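Side-chain contacts in Orf11 (Staphylococcus phage P68, PDB 6O43), which is a potential lysin of a staphylococcal phage, which probably acts in breaking down the bacterial cell wall: residues A[132-137]-A[143-148]; A[8-13]-A[17-22]; A[66-71]-A[78-83]; A[25-30]-A[42-47]. All coordinates share one frame; numbering follows the deposited sequence. Where two conformers were deposited one is given.

Interaction 1. Residues A[132-137]-A[143-148]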
loop_
_atom_site.group_PDB
_atom_site.type_symbol
_atom_site.label_atom_id
_atom_site.label_comp_id
_atom_site.label_asym_id
_atom_site.label_seq_id
_atom_site.Cartn_x
_atom_site.Cartn_y
_atom_site.Cartn_z
ATOM N N ALA A 132 10.783 -17.386 -1.241
ATOM C CA ALA A 132 10.713 -17.894 -2.608
ATOM C C ALA A 132 9.680 -17.137 -3.438
ATOM O O ALA A 132 9.933 -16.809 -4.604
ATOM C CB ALA A 132 10.400 -19.389 -2.588
ATOM N N ASP A 133 8.506 -16.866 -2.864
ATOM C CA ASP A 133 7.493 -16.109 -3.594
ATOM C C ASP A 133 8.012 -14.731 -3.974
ATOM O O ASP A 133 7.851 -14.286 -5.117
ATOM C CB ASP A 133 6.214 -15.980 -2.763
ATOM C CG ASP A 133 5.109 -15.248 -3.510
ATOM O OD1 ASP A 133 4.473 -15.873 -4.381
ATOM O OD2 ASP A 133 4.898 -14.047 -3.239
ATOM N N PHE A 134 8.648 -14.042 -3.026
ATOM C CA PHE A 134 9.132 -12.695 -3.303
ATOM C C PHE A 134 10.204 -12.707 -4.383
ATOM O O PHE A 134 10.235 -11.823 -5.250
ATOM C CB PHE A 134 9.676 -12.052 -2.030
ATOM C CG PHE A 134 9.933 -10.585 -2.174
ATOM C CD1 PHE A 134 8.892 -9.677 -2.048
ATOM C CD2 PHE A 134 11.202 -10.114 -2.465
ATOM C CE1 PHE A 134 9.110 -8.324 -2.189
ATOM C CE2 PHE A 134 11.429 -8.760 -2.611
ATOM C CZ PHE A 134 10.376 -7.863 -2.475
ATOM N N ALA A 135 11.095 -13.700 -4.346
ATOM C CA ALA A 135 12.180 -13.756 -5.319
ATOM C C ALA A 135 11.670 -14.156 -6.696
ATOM O O ALA A 135 12.193 -13.691 -7.714
ATOM C CB ALA A 135 13.260 -14.733 -4.848
ATOM N N LYS A 136 10.646 -15.005 -6.749
ATOM C CA LYS A 136 10.198 -15.602 -7.999
ATOM C C LYS A 136 8.925 -14.975 -8.554
ATOM O O LYS A 136 8.804 -14.824 -9.774
ATOM C CB LYS A 136 9.981 -17.108 -7.804
ATOM C CG LYS A 136 10.322 -17.958 -9.018
ATOM C CD LYS A 136 10.075 -19.438 -8.751
ATOM N N ASN A 137 7.974 -14.596 -7.695
ATOM C CA ASN A 137 6.642 -14.203 -8.144
ATOM C C ASN A 137 6.301 -12.737 -7.914
ATOM O O ASN A 137 5.298 -12.265 -8.460
ATOM C CB ASN A 137 5.574 -15.065 -7.455
ATOM C CG ASN A 137 5.766 -16.545 -7.710
ATOM O OD1 ASN A 137 6.060 -16.966 -8.831
ATOM N ND2 ASN A 137 5.614 -17.346 -6.662
ATOM N N ILE A 143 2.900 -3.892 -5.967
ATOM C CA ILE A 143 2.656 -3.372 -4.624
ATOM C C ILE A 143 3.554 -4.071 -3.614
ATOM O O ILE A 143 4.168 -3.430 -2.750
ATOM C CB ILE A 143 1.170 -3.528 -4.252
ATOM C CG1 ILE A 143 0.303 -2.619 -5.119
ATOM C CG2 ILE A 143 0.953 -3.253 -2.768
ATOM C CD1 ILE A 143 -1.184 -2.783 -4.866
ATOM N N GLY A 144 3.630 -5.401 -3.694
ATOM C CA GLY A 144 4.425 -6.146 -2.731
ATOM C C GLY A 144 5.871 -5.692 -2.703
ATOM O O GLY A 144 6.427 -5.410 -1.640
ATOM N N ARG A 145 6.494 -5.596 -3.879
ATOM C CA ARG A 145 7.900 -5.216 -3.937
ATOM C C ARG A 145 8.135 -3.841 -3.327
ATOM O O ARG A 145 9.192 -3.599 -2.733
ATOM C CB ARG A 145 8.397 -5.256 -5.382
ATOM C CG ARG A 145 9.880 -4.963 -5.542
ATOM C CD ARG A 145 10.409 -5.519 -6.856
ATOM N NE ARG A 145 10.364 -6.980 -6.883
ATOM C CZ ARG A 145 11.273 -7.766 -6.307
ATOM N NH1 ARG A 145 12.301 -7.233 -5.657
ATOM N NH2 ARG A 145 11.154 -9.087 -6.378
ATOM N N ALA A 146 7.160 -2.935 -3.442
ATOM C CA ALA A 146 7.343 -1.585 -2.917
ATOM C C ALA A 146 7.442 -1.563 -1.396
ATOM O O ALA A 146 8.150 -0.716 -0.837
ATOM C CB ALA A 146 6.199 -0.682 -3.380
ATOM N N TYR A 147 6.754 -2.472 -0.708
ATOM C CA TYR A 147 6.656 -2.416 0.748
ATOM C C TYR A 147 7.347 -3.562 1.476
ATOM O O TYR A 147 7.947 -3.334 2.528
ATOM C CB TYR A 147 5.183 -2.368 1.164
ATOM C CG TYR A 147 4.489 -1.071 0.793
ATOM C CD1 TYR A 147 4.704 0.087 1.529
ATOM C CD2 TYR A 147 3.620 -1.006 -0.289
ATOM C CE1 TYR A 147 4.073 1.279 1.201
ATOM C CE2 TYR A 147 2.982 0.183 -0.627
ATOM C CZ TYR A 147 3.213 1.321 0.125
ATOM O OH TYR A 147 2.582 2.498 -0.209
ATOM N N ILE A 148 7.292 -4.788 0.950
ATOM C CA ILE A 148 7.705 -5.956 1.738
ATOM C C ILE A 148 9.140 -5.854 2.251
ATOM O O ILE A 148 9.367 -6.125 3.443
ATOM C CB ILE A 148 7.459 -7.246 0.937
ATOM C CG1 ILE A 148 5.971 -7.616 0.972
ATOM C CG2 ILE A 148 8.317 -8.387 1.479
ATOM C CD1 ILE A 148 5.534 -8.502 -0.160
#
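F134 near the end of helix 124-136, with R145 and I148 of segment 143-148, closes a helix-loop-helix hairpin whose two arms meet around one phenyl ring. The ring extends from its helix with CG anti to the backbone N (chi1 -168°), a setting that carries it across to the second helix. R145 comes over one face of the ring. Its chain is bent at chi3, which folds the guanidinium back over the phenyl group, and NH1 lies 3.5 Å from F134 CE2. The two planes are 44° apart, and F134 CZ sits 3.7 Å above the guanidinium plane, offset toward its rim, so the contact is a tilted cover and not a flat stack. The polar end of R145 is held elsewhere: NH2 donates to M138 O in the connecting loop. F134 O also lies 3.1 Å from R145 NH2, but the angle is too poor for a hydrogen bond. I148 packs obliquely against the ring, its CB 3.7 Å from F134 CE1, with CG2 and CD1 also close to the CD1 and CE1 side. G144 O approaches the ring edge in its plane, 4.0 Å from F134 CE1, while accepting the backbone N-H groups of Y147 and I148 within its own segment. Beyond the pair, P110 and P149 also touch F134, and Y159 of helix 152-159 packs on both F134 and I148. The hairpin thus sits against helix 152-159, while A146 and Y147 turn to helix 89-104.

Interaction 2. Residues A[8-13]-A[17-22]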
loop_
_atom_site.group_PDB
_atom_site.type_symbol
_atom_site.label_atom_id
_atom_site.label_comp_id
_atom_site.label_asym_id
_atom_site.label_seq_id
_atom_site.Cartn_x
_atom_site.Cartn_y
_atom_site.Cartn_z
ATOM N N ASP A 8 -2.947 -11.898 -1.185
ATOM C CA ASP A 8 -2.107 -12.341 -2.294
ATOM C C ASP A 8 -2.438 -11.582 -3.572
ATOM O O ASP A 8 -1.549 -11.018 -4.221
ATOM C CB ASP A 8 -2.266 -13.847 -2.507
ATOM C CG ASP A 8 -1.535 -14.667 -1.460
ATOM O OD1 ASP A 8 -0.807 -14.075 -0.634
ATOM O OD2 ASP A 8 -1.689 -15.904 -1.466
ATOM N N LYS A 9 -3.717 -11.559 -3.953
ATOM C CA LYS A 9 -4.108 -10.811 -5.142
ATOM C C LYS A 9 -3.654 -9.359 -5.049
ATOM O O LYS A 9 -3.219 -8.769 -6.044
ATOM C CB LYS A 9 -5.624 -10.887 -5.339
ATOM C CG LYS A 9 -6.156 -12.296 -5.553
ATOM C CD LYS A 9 -7.646 -12.283 -5.864
ATOM N N PHE A 10 -3.737 -8.772 -3.855
ATOM C CA PHE A 10 -3.413 -7.358 -3.698
ATOM C C PHE A 10 -1.909 -7.117 -3.809
ATOM O O PHE A 10 -1.457 -6.320 -4.639
ATOM C CB PHE A 10 -3.952 -6.849 -2.361
ATOM C CG PHE A 10 -3.887 -5.357 -2.209
ATOM C CD1 PHE A 10 -4.860 -4.549 -2.774
ATOM C CD2 PHE A 10 -2.858 -4.761 -1.496
ATOM C CE1 PHE A 10 -4.809 -3.173 -2.636
ATOM C CE2 PHE A 10 -2.801 -3.383 -1.354
ATOM C CZ PHE A 10 -3.781 -2.588 -1.926
ATOM N N THR A 11 -1.112 -7.800 -2.981
ATOM C CA THR A 11 0.328 -7.551 -2.986
ATOM C C THR A 11 0.948 -7.803 -4.355
ATOM O O THR A 11 1.927 -7.144 -4.724
ATOM C CB THR A 11 1.035 -8.411 -1.931
ATOM O OG1 THR A 11 0.751 -9.797 -2.160
ATOM C CG2 THR A 11 0.587 -8.026 -0.531
ATOM N N HIS A 12 0.407 -8.744 -5.121
ATOM C CA HIS A 12 1.005 -9.114 -6.397
ATOM C C HIS A 12 0.538 -8.248 -7.562
ATOM O O HIS A 12 1.022 -8.438 -8.681
ATOM C CB HIS A 12 0.727 -10.592 -6.699
ATOM C CG HIS A 12 1.479 -11.532 -5.810
ATOM N ND1 HIS A 12 1.052 -11.861 -4.542
ATOM C CD2 HIS A 12 2.642 -12.202 -5.999
ATOM C CE1 HIS A 12 1.915 -12.697 -3.990
ATOM N NE2 HIS A 12 2.887 -12.922 -4.855
ATOM N N SER A 13 -0.367 -7.300 -7.334
ATOM C CA SER A 13 -0.801 -6.401 -8.393
ATOM C C SER A 13 0.255 -5.328 -8.652
ATOM O O SER A 13 1.072 -5.002 -7.787
ATOM C CB SER A 13 -2.130 -5.736 -8.028
ATOM O OG SER A 13 -3.117 -6.702 -7.717
ATOM N N ASP A 17 -2.364 -0.488 -11.193
ATOM C CA ASP A 17 -3.623 -1.188 -11.418
ATOM C C ASP A 17 -4.765 -0.369 -10.821
ATOM O O ASP A 17 -4.747 -0.061 -9.624
ATOM C CB ASP A 17 -3.552 -2.577 -10.785
ATOM C CG ASP A 17 -4.723 -3.461 -11.164
ATOM O OD1 ASP A 17 -5.791 -2.929 -11.543
ATOM O OD2 ASP A 17 -4.571 -4.700 -11.072
ATOM N N ASP A 18 -5.757 -0.014 -11.642
ATOM C CA ASP A 18 -6.881 0.767 -11.137
ATOM C C ASP A 18 -7.960 -0.092 -10.487
ATOM O O ASP A 18 -8.931 0.463 -9.957
ATOM C CB ASP A 18 -7.494 1.631 -12.251
ATOM C CG ASP A 18 -7.881 0.831 -13.482
ATOM O OD1 ASP A 18 -8.598 -0.181 -13.349
ATOM O OD2 ASP A 18 -7.485 1.239 -14.595
ATOM N N PHE A 19 -7.811 -1.417 -10.497
ATOM C CA PHE A 19 -8.752 -2.322 -9.835
ATOM C C PHE A 19 -10.196 -2.061 -10.266
ATOM O O PHE A 19 -11.140 -2.265 -9.499
ATOM C CB PHE A 19 -8.609 -2.231 -8.315
ATOM C CG PHE A 19 -7.252 -2.653 -7.806
ATOM C CD1 PHE A 19 -6.974 -3.986 -7.561
ATOM C CD2 PHE A 19 -6.256 -1.716 -7.577
ATOM C CE1 PHE A 19 -5.727 -4.381 -7.091
ATOM C CE2 PHE A 19 -5.005 -2.102 -7.105
ATOM C CZ PHE A 19 -4.742 -3.436 -6.862
ATOM N N GLY A 20 -10.378 -1.613 -11.508
ATOM C CA GLY A 20 -11.704 -1.412 -12.054
ATOM C C GLY A 20 -12.434 -0.183 -11.567
ATOM O O GLY A 20 -13.642 -0.070 -11.795
ATOM N N LEU A 21 -11.745 0.746 -10.909
ATOM C CA LEU A 21 -12.351 1.972 -10.410
ATOM C C LEU A 21 -11.738 3.175 -11.114
ATOM O O LEU A 21 -10.524 3.222 -11.336
ATOM C CB LEU A 21 -12.167 2.102 -8.896
ATOM C CG LEU A 21 -12.835 1.035 -8.024
ATOM C CD1 LEU A 21 -12.341 1.135 -6.588
ATOM C CD2 LEU A 21 -14.347 1.169 -8.086
ATOM N N THR A 22 -12.581 4.143 -11.457
ATOM C CA THR A 22 -12.144 5.364 -12.116
ATOM C C THR A 22 -12.006 6.497 -11.106
ATOM O O THR A 22 -12.461 6.412 -9.962
ATOM C CB THR A 22 -13.131 5.772 -13.212
ATOM O OG1 THR A 22 -14.217 6.488 -12.616
ATOM C CG2 THR A 22 -13.672 4.542 -13.934
#
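The phenyl rings of F10 and F19 lie nearly parallel, 17° apart, but are slid so far past each other that they barely overlap. Their centroids are 5.8 Å apart, and the closest atoms, F10 CE1 and F19 CZ, meet at 4.2 Å. One face of F19 is covered by D17, two residues earlier in the chain, whose CG stands 4.1 Å above the ring centre. S13 reaches the same ring obliquely, placing OG 3.5 Å from F19 CE1 and CB against CZ. With OG anti to its carbonyl carbon (chi1 -55°), the serine hydroxyl also donates to K9 O at 2.7 Å, which fixes its rotation while it touches the ring. Away from the phenyl pair, the H12 imidazole has D8 O at its edge, in plane with ND1, which donates to it. That carbonyl receives H12 N as well, the two donors arriving from opposite faces. The imidazole is tied down at its far end too, by NE2 to D133. Past these bonds the chain leaves helix 3-11 and enters a compact loop: D17 OD1 takes F19 N in an Asx turn, and D18 to L21 form a type I' turn. With CG anti to the backbone N (chi1 -170°), the D17 carboxylate swings over F19, where it both accepts its N-H and covers its ring, while OD2 stays 4.0 Å from S13 CB. Around the phenyl pair, I185 of helix 177-187 and I143 of helix 143-147 pack on both rings, L63 and Y67 of helix 61-71 touch F10, and T62 touches F19.

Interaction 3. Residues A[66-71]-A[78-83]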
loop_
_atom_site.group_PDB
_atom_site.type_symbol
_atom_site.label_atom_id
_atom_site.label_comp_id
_atom_site.label_asym_id
_atom_site.label_seq_id
_atom_site.Cartn_x
_atom_site.Cartn_y
_atom_site.Cartn_z
ATOM N N VAL A 66 -7.054 4.427 -1.775
ATOM C CA VAL A 66 -7.345 3.374 -0.805
ATOM C C VAL A 66 -6.338 3.398 0.342
ATOM O O VAL A 66 -6.699 3.182 1.506
ATOM C CB VAL A 66 -7.379 2.001 -1.499
ATOM C CG1 VAL A 66 -7.059 0.898 -0.505
ATOM C CG2 VAL A 66 -8.742 1.768 -2.133
ATOM N N TYR A 67 -5.066 3.657 0.038
ATOM C CA TYR A 67 -4.068 3.723 1.102
ATOM C C TYR A 67 -4.231 4.983 1.942
ATOM O O TYR A 67 -4.084 4.941 3.169
ATOM C CB TYR A 67 -2.658 3.638 0.518
ATOM C CG TYR A 67 -2.086 2.242 0.558
ATOM C CD1 TYR A 67 -2.921 1.134 0.617
ATOM C CD2 TYR A 67 -0.712 2.031 0.568
ATOM C CE1 TYR A 67 -2.406 -0.147 0.664
ATOM C CE2 TYR A 67 -0.187 0.752 0.619
ATOM C CZ TYR A 67 -1.038 -0.336 0.668
ATOM O OH TYR A 67 -0.523 -1.613 0.717
ATOM N N GLU A 68 -4.537 6.116 1.305
ATOM C CA GLU A 68 -4.773 7.336 2.067
ATOM C C GLU A 68 -5.968 7.173 2.997
ATOM O O GLU A 68 -5.933 7.616 4.151
ATOM C CB GLU A 68 -4.979 8.522 1.123
ATOM C CG GLU A 68 -5.199 9.853 1.830
ATOM C CD GLU A 68 -4.010 10.276 2.681
ATOM O OE1 GLU A 68 -2.900 9.745 2.467
ATOM O OE2 GLU A 68 -4.186 11.134 3.572
ATOM N N LYS A 69 -7.031 6.523 2.519
ATOM C CA LYS A 69 -8.197 6.302 3.366
ATOM C C LYS A 69 -7.852 5.429 4.567
ATOM O O LYS A 69 -8.274 5.712 5.694
ATOM C CB LYS A 69 -9.327 5.675 2.548
ATOM C CG LYS A 69 -10.605 5.392 3.327
ATOM C CD LYS A 69 -10.623 3.985 3.898
ATOM C CE LYS A 69 -11.878 3.737 4.729
ATOM N NZ LYS A 69 -11.906 2.355 5.301
ATOM N N ASN A 70 -7.080 4.364 4.347
ATOM C CA ASN A 70 -6.791 3.430 5.429
ATOM C C ASN A 70 -5.660 3.912 6.330
ATOM O O ASN A 70 -5.607 3.530 7.503
ATOM C CB ASN A 70 -6.469 2.051 4.850
ATOM C CG ASN A 70 -7.676 1.408 4.186
ATOM O OD1 ASN A 70 -8.809 1.581 4.634
ATOM N ND2 ASN A 70 -7.438 0.666 3.109
ATOM N N GLU A 71 -4.753 4.742 5.811
ATOM C CA GLU A 71 -3.718 5.325 6.659
ATOM C C GLU A 71 -4.257 6.488 7.485
ATOM O O GLU A 71 -3.962 6.594 8.683
ATOM C CB GLU A 71 -2.536 5.788 5.806
ATOM C CG GLU A 71 -1.639 4.658 5.328
ATOM C CD GLU A 71 -0.962 3.928 6.473
ATOM O OE1 GLU A 71 -0.619 4.583 7.482
ATOM O OE2 GLU A 71 -0.782 2.697 6.365
ATOM N N GLY A 78 3.432 13.184 5.057
ATOM C CA GLY A 78 2.729 13.483 3.828
ATOM C C GLY A 78 1.762 12.382 3.444
ATOM O O GLY A 78 1.361 11.550 4.262
ATOM N N TRP A 79 1.392 12.378 2.164
ATOM C CA TRP A 79 0.413 11.418 1.665
ATOM C C TRP A 79 0.820 9.988 2.000
ATOM O O TRP A 79 1.999 9.624 1.933
ATOM C CB TRP A 79 0.244 11.575 0.149
ATOM C CG TRP A 79 -0.436 12.855 -0.276
ATOM C CD1 TRP A 79 0.172 13.996 -0.719
ATOM C CD2 TRP A 79 -1.848 13.114 -0.315
ATOM N NE1 TRP A 79 -0.771 14.948 -1.020
ATOM C CE2 TRP A 79 -2.017 14.433 -0.779
ATOM C CE3 TRP A 79 -2.983 12.360 0.002
ATOM C CZ2 TRP A 79 -3.274 15.016 -0.936
ATOM C CZ3 TRP A 79 -4.228 12.937 -0.151
ATOM C CH2 TRP A 79 -4.365 14.256 -0.618
ATOM N N LEU A 80 -0.172 9.175 2.362
ATOM C CA LEU A 80 -0.013 7.755 2.669
ATOM C C LEU A 80 0.792 7.510 3.938
ATOM O O LEU A 80 1.124 6.357 4.239
ATOM C CB LEU A 80 0.631 6.993 1.503
ATOM C CG LEU A 80 0.196 7.399 0.084
ATOM C CD1 LEU A 80 0.822 6.472 -0.947
ATOM C CD2 LEU A 80 -1.322 7.430 -0.058
ATOM N N ASN A 81 1.101 8.557 4.706
ATOM C CA ASN A 81 1.959 8.444 5.885
ATOM C C ASN A 81 3.333 7.891 5.521
ATOM O O ASN A 81 3.968 7.189 6.313
ATOM C CB ASN A 81 1.304 7.590 6.975
ATOM C CG ASN A 81 0.179 8.318 7.686
ATOM O OD1 ASN A 81 0.149 9.545 7.722
ATOM N ND2 ASN A 81 -0.749 7.561 8.260
ATOM N N HIS A 82 3.804 8.225 4.320
ATOM C CA HIS A 82 5.026 7.626 3.795
ATOM C C HIS A 82 6.271 8.181 4.478
ATOM O O HIS A 82 7.144 7.416 4.906
ATOM C CB HIS A 82 5.102 7.848 2.283
ATOM C CG HIS A 82 5.997 6.881 1.579
ATOM N ND1 HIS A 82 5.524 5.736 0.974
ATOM C CD2 HIS A 82 7.339 6.880 1.391
ATOM C CE1 HIS A 82 6.534 5.075 0.438
ATOM N NE2 HIS A 82 7.646 5.747 0.677
ATOM N N THR A 83 6.377 9.501 4.585
ATOM C CA THR A 83 7.547 10.128 5.192
ATOM C C THR A 83 7.179 11.560 5.564
ATOM O O THR A 83 5.999 11.924 5.590
ATOM C CB THR A 83 8.752 10.080 4.244
ATOM O OG1 THR A 83 9.926 10.513 4.942
ATOM C CG2 THR A 83 8.522 10.995 3.046
#
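E68 and L80 meet through the main polar bond of this contact: L80 N donates to E68 OE1 at 2.8 Å, with an N-H...O angle of 163°, nearly along the oxygen's C-O axis. R35 takes both E68 OE2, in a salt bridge, and N81 OD1, so both oxygens of this buried carboxylate are engaged. The chain of E68 bends at chi2 and crosses the W79 indole at about a right angle, bringing CD within 3.5 Å of W79 CE3. W79 itself is held by outside partners, its NE1 giving to Y89 O and its backbone N to D92. One turn on, E71 OE1 offers its anti lone pair to N81 ND2 at 3.1 Å; the donor bond is equally straight and lies in the amide plane, with carboxylate and amide turned 83° apart. Between the two bonds, E71 CG rests 3.4 Å from L80 O, and L80 CD2 lies 4.1 Å from Y67 CB. L80 and N81 both have positive phi, which lets the chain turn here, closed by N81 N to G78 O. The arrangement is that of an irregular loop folded back on the helix before it by that helix's glutamates. It borders the pocket, including W39 and Y89, where the triiodinated ligand is bound.

Interaction 4. Residues A[25-30]-A[42-47]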
loop_
_atom_site.group_PDB
_atom_site.type_symbol
_atom_site.label_atom_id
_atom_site.label_comp_id
_atom_site.label_asym_id
_atom_site.label_seq_id
_atom_site.Cartn_x
_atom_site.Cartn_y
_atom_site.Cartn_z
ATOM N N GLN A 25 -15.355 7.671 -9.936
ATOM C CA GLN A 25 -15.888 6.849 -8.857
ATOM C C GLN A 25 -15.137 7.078 -7.551
ATOM O O GLN A 25 -15.730 6.966 -6.472
ATOM C CB GLN A 25 -15.837 5.373 -9.255
ATOM C CG GLN A 25 -16.747 5.032 -10.428
ATOM C CD GLN A 25 -16.399 3.706 -11.074
ATOM O OE1 GLN A 25 -15.261 3.484 -11.489
ATOM N NE2 GLN A 25 -17.379 2.815 -11.162
ATOM N N LEU A 26 -13.849 7.422 -7.629
ATOM C CA LEU A 26 -13.036 7.537 -6.421
ATOM C C LEU A 26 -13.343 8.817 -5.651
ATOM O O LEU A 26 -13.403 8.799 -4.418
ATOM C CB LEU A 26 -11.547 7.475 -6.779
ATOM C CG LEU A 26 -10.981 6.108 -7.179
ATOM C CD1 LEU A 26 -9.527 6.230 -7.620
ATOM C CD2 LEU A 26 -11.107 5.118 -6.027
ATOM N N VAL A 27 -13.550 9.935 -6.354
ATOM C CA VAL A 27 -13.623 11.232 -5.675
ATOM C C VAL A 27 -14.665 11.243 -4.563
ATOM O O VAL A 27 -14.308 11.564 -3.418
ATOM C CB VAL A 27 -13.848 12.358 -6.702
ATOM C CG1 VAL A 27 -14.011 13.689 -5.983
ATOM C CG2 VAL A 27 -12.688 12.415 -7.683
ATOM N N PRO A 28 -15.936 10.912 -4.811
ATOM C CA PRO A 28 -16.912 10.935 -3.709
ATOM C C PRO A 28 -16.592 9.958 -2.591
ATOM O O PRO A 28 -17.009 10.181 -1.449
ATOM C CB PRO A 28 -18.236 10.582 -4.406
ATOM C CG PRO A 28 -17.834 9.871 -5.664
ATOM C CD PRO A 28 -16.551 10.528 -6.091
ATOM N N LYS A 29 -15.859 8.878 -2.883
ATOM C CA LYS A 29 -15.590 7.875 -1.859
ATOM C C LYS A 29 -14.557 8.352 -0.847
ATOM O O LYS A 29 -14.639 7.991 0.333
ATOM C CB LYS A 29 -15.118 6.570 -2.507
ATOM C CG LYS A 29 -16.186 5.837 -3.304
ATOM C CD LYS A 29 -17.324 5.391 -2.403
ATOM C CE LYS A 29 -18.292 4.487 -3.143
ATOM N NZ LYS A 29 -19.545 4.274 -2.367
ATOM N N VAL A 30 -13.591 9.161 -1.277
ATOM C CA VAL A 30 -12.416 9.473 -0.465
ATOM C C VAL A 30 -12.406 10.898 0.062
ATOM O O VAL A 30 -11.519 11.234 0.866
ATOM C CB VAL A 30 -11.113 9.202 -1.247
ATOM C CG1 VAL A 30 -11.156 7.824 -1.885
ATOM C CG2 VAL A 30 -10.896 10.284 -2.302
ATOM N N GLY A 42 -11.830 18.486 1.263
ATOM C CA GLY A 42 -12.789 17.740 0.473
ATOM C C GLY A 42 -13.104 18.323 -0.885
ATOM O O GLY A 42 -14.044 17.856 -1.537
ATOM N N ASN A 43 -12.341 19.315 -1.341
ATOM C CA ASN A 43 -12.628 19.997 -2.600
ATOM C C ASN A 43 -12.385 19.057 -3.777
ATOM O O ASN A 43 -11.267 18.572 -3.973
ATOM C CB ASN A 43 -11.763 21.248 -2.712
ATOM C CG ASN A 43 -11.975 21.993 -4.011
ATOM O OD1 ASN A 43 -11.340 21.691 -5.020
ATOM N ND2 ASN A 43 -12.867 22.984 -3.991
ATOM N N GLU A 44 -13.427 18.820 -4.580
ATOM C CA GLU A 44 -13.337 17.797 -5.620
ATOM C C GLU A 44 -12.296 18.143 -6.680
ATOM O O GLU A 44 -11.605 17.253 -7.188
ATOM C CB GLU A 44 -14.709 17.577 -6.266
ATOM C CG GLU A 44 -15.752 17.004 -5.310
ATOM C CD GLU A 44 -16.808 16.169 -6.008
ATOM O OE1 GLU A 44 -16.914 16.248 -7.253
ATOM O OE2 GLU A 44 -17.530 15.429 -5.302
ATOM N N SER A 45 -12.174 19.421 -7.046
ATOM C CA SER A 45 -11.221 19.775 -8.095
ATOM C C SER A 45 -9.784 19.528 -7.644
ATOM O O SER A 45 -8.949 19.080 -8.438
ATOM C CB SER A 45 -11.417 21.228 -8.532
ATOM O OG SER A 45 -11.002 22.136 -7.529
ATOM N N LYS A 46 -9.475 19.801 -6.374
ATOM C CA LYS A 46 -8.133 19.517 -5.869
ATOM C C LYS A 46 -7.903 18.016 -5.725
ATOM O O LYS A 46 -6.797 17.524 -5.985
ATOM C CB LYS A 46 -7.903 20.236 -4.538
ATOM C CG LYS A 46 -7.822 21.754 -4.677
ATOM C CD LYS A 46 -7.479 22.429 -3.361
ATOM C CE LYS A 46 -7.189 23.907 -3.576
ATOM N NZ LYS A 46 -6.931 24.642 -2.302
ATOM N N ILE A 47 -8.931 17.269 -5.320
ATOM C CA ILE A 47 -8.807 15.815 -5.253
ATOM C C ILE A 47 -8.498 15.248 -6.635
ATOM O O ILE A 47 -7.592 14.424 -6.801
ATOM C CB ILE A 47 -10.082 15.194 -4.656
ATOM C CG1 ILE A 47 -10.268 15.641 -3.204
ATOM C CG2 ILE A 47 -10.035 13.681 -4.753
ATOM C CD1 ILE A 47 -11.571 15.166 -2.580
#
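Segments 25-30 and 42-47 come closest at V27 and E44, whose CA atoms are 6.6 Å apart, just before a kink at P28, whose backbone N has no bond to the turn before. V27 carries the contact with both methyls. CG1, placed anti to the backbone N (chi1 176°), touches the side of E44: its CG at 3.8 Å and its CD at 3.7 Å, the glutamate lying extended beyond CG across the valine. CG2 of the same valine faces the second partner, I47, and meets its CG2 at 4.2 Å. V30, one turn further, brings its own CG2 to 4.3 Å from I47 CG2, so this isoleucine methyl is shared by two valines. F36 of helix 34-38 packs on both V30 and I47, while W188 and A65 also touch V30. On the far side, N43 caps helix 44-57. Its OD1 accepts K46 N at 3.0 Å and also the S45 hydroxyl at 2.6 Å, both in the carbonyl plane. No hydrogen bond spans the two segments. The attraction is therefore dispersion and burial of the branched V27, V30 and I47, with the exposed E44 laid along the edge, which contributes its CB and CG and the carboxylate carbon CD while the helix start is secured by bonds within its own segment.

All four contacts are largely buried, yet interaction 4 is the most peripheral, its centre about 19 Å from the centre of the chain, and its rim glutamate is exposed; interaction 3 is the most central, its centre about 8 Å away. Interaction 3 alone has hydrogen bonds between its segments. Interactions 1 and 2 rest on phenyl rings, interaction 4 on aliphatic methyls. The helix starting at 143 joins the first two, through backbone bonds from I143 N to S13 O and G144 N to T11 O. Y67 of helix 61-71 links interaction 3 to both, touching F10 and Y147. Interactions 1 and 4 remain apart, about 13 Å between nearest atoms, at opposite sides of the chain's centre.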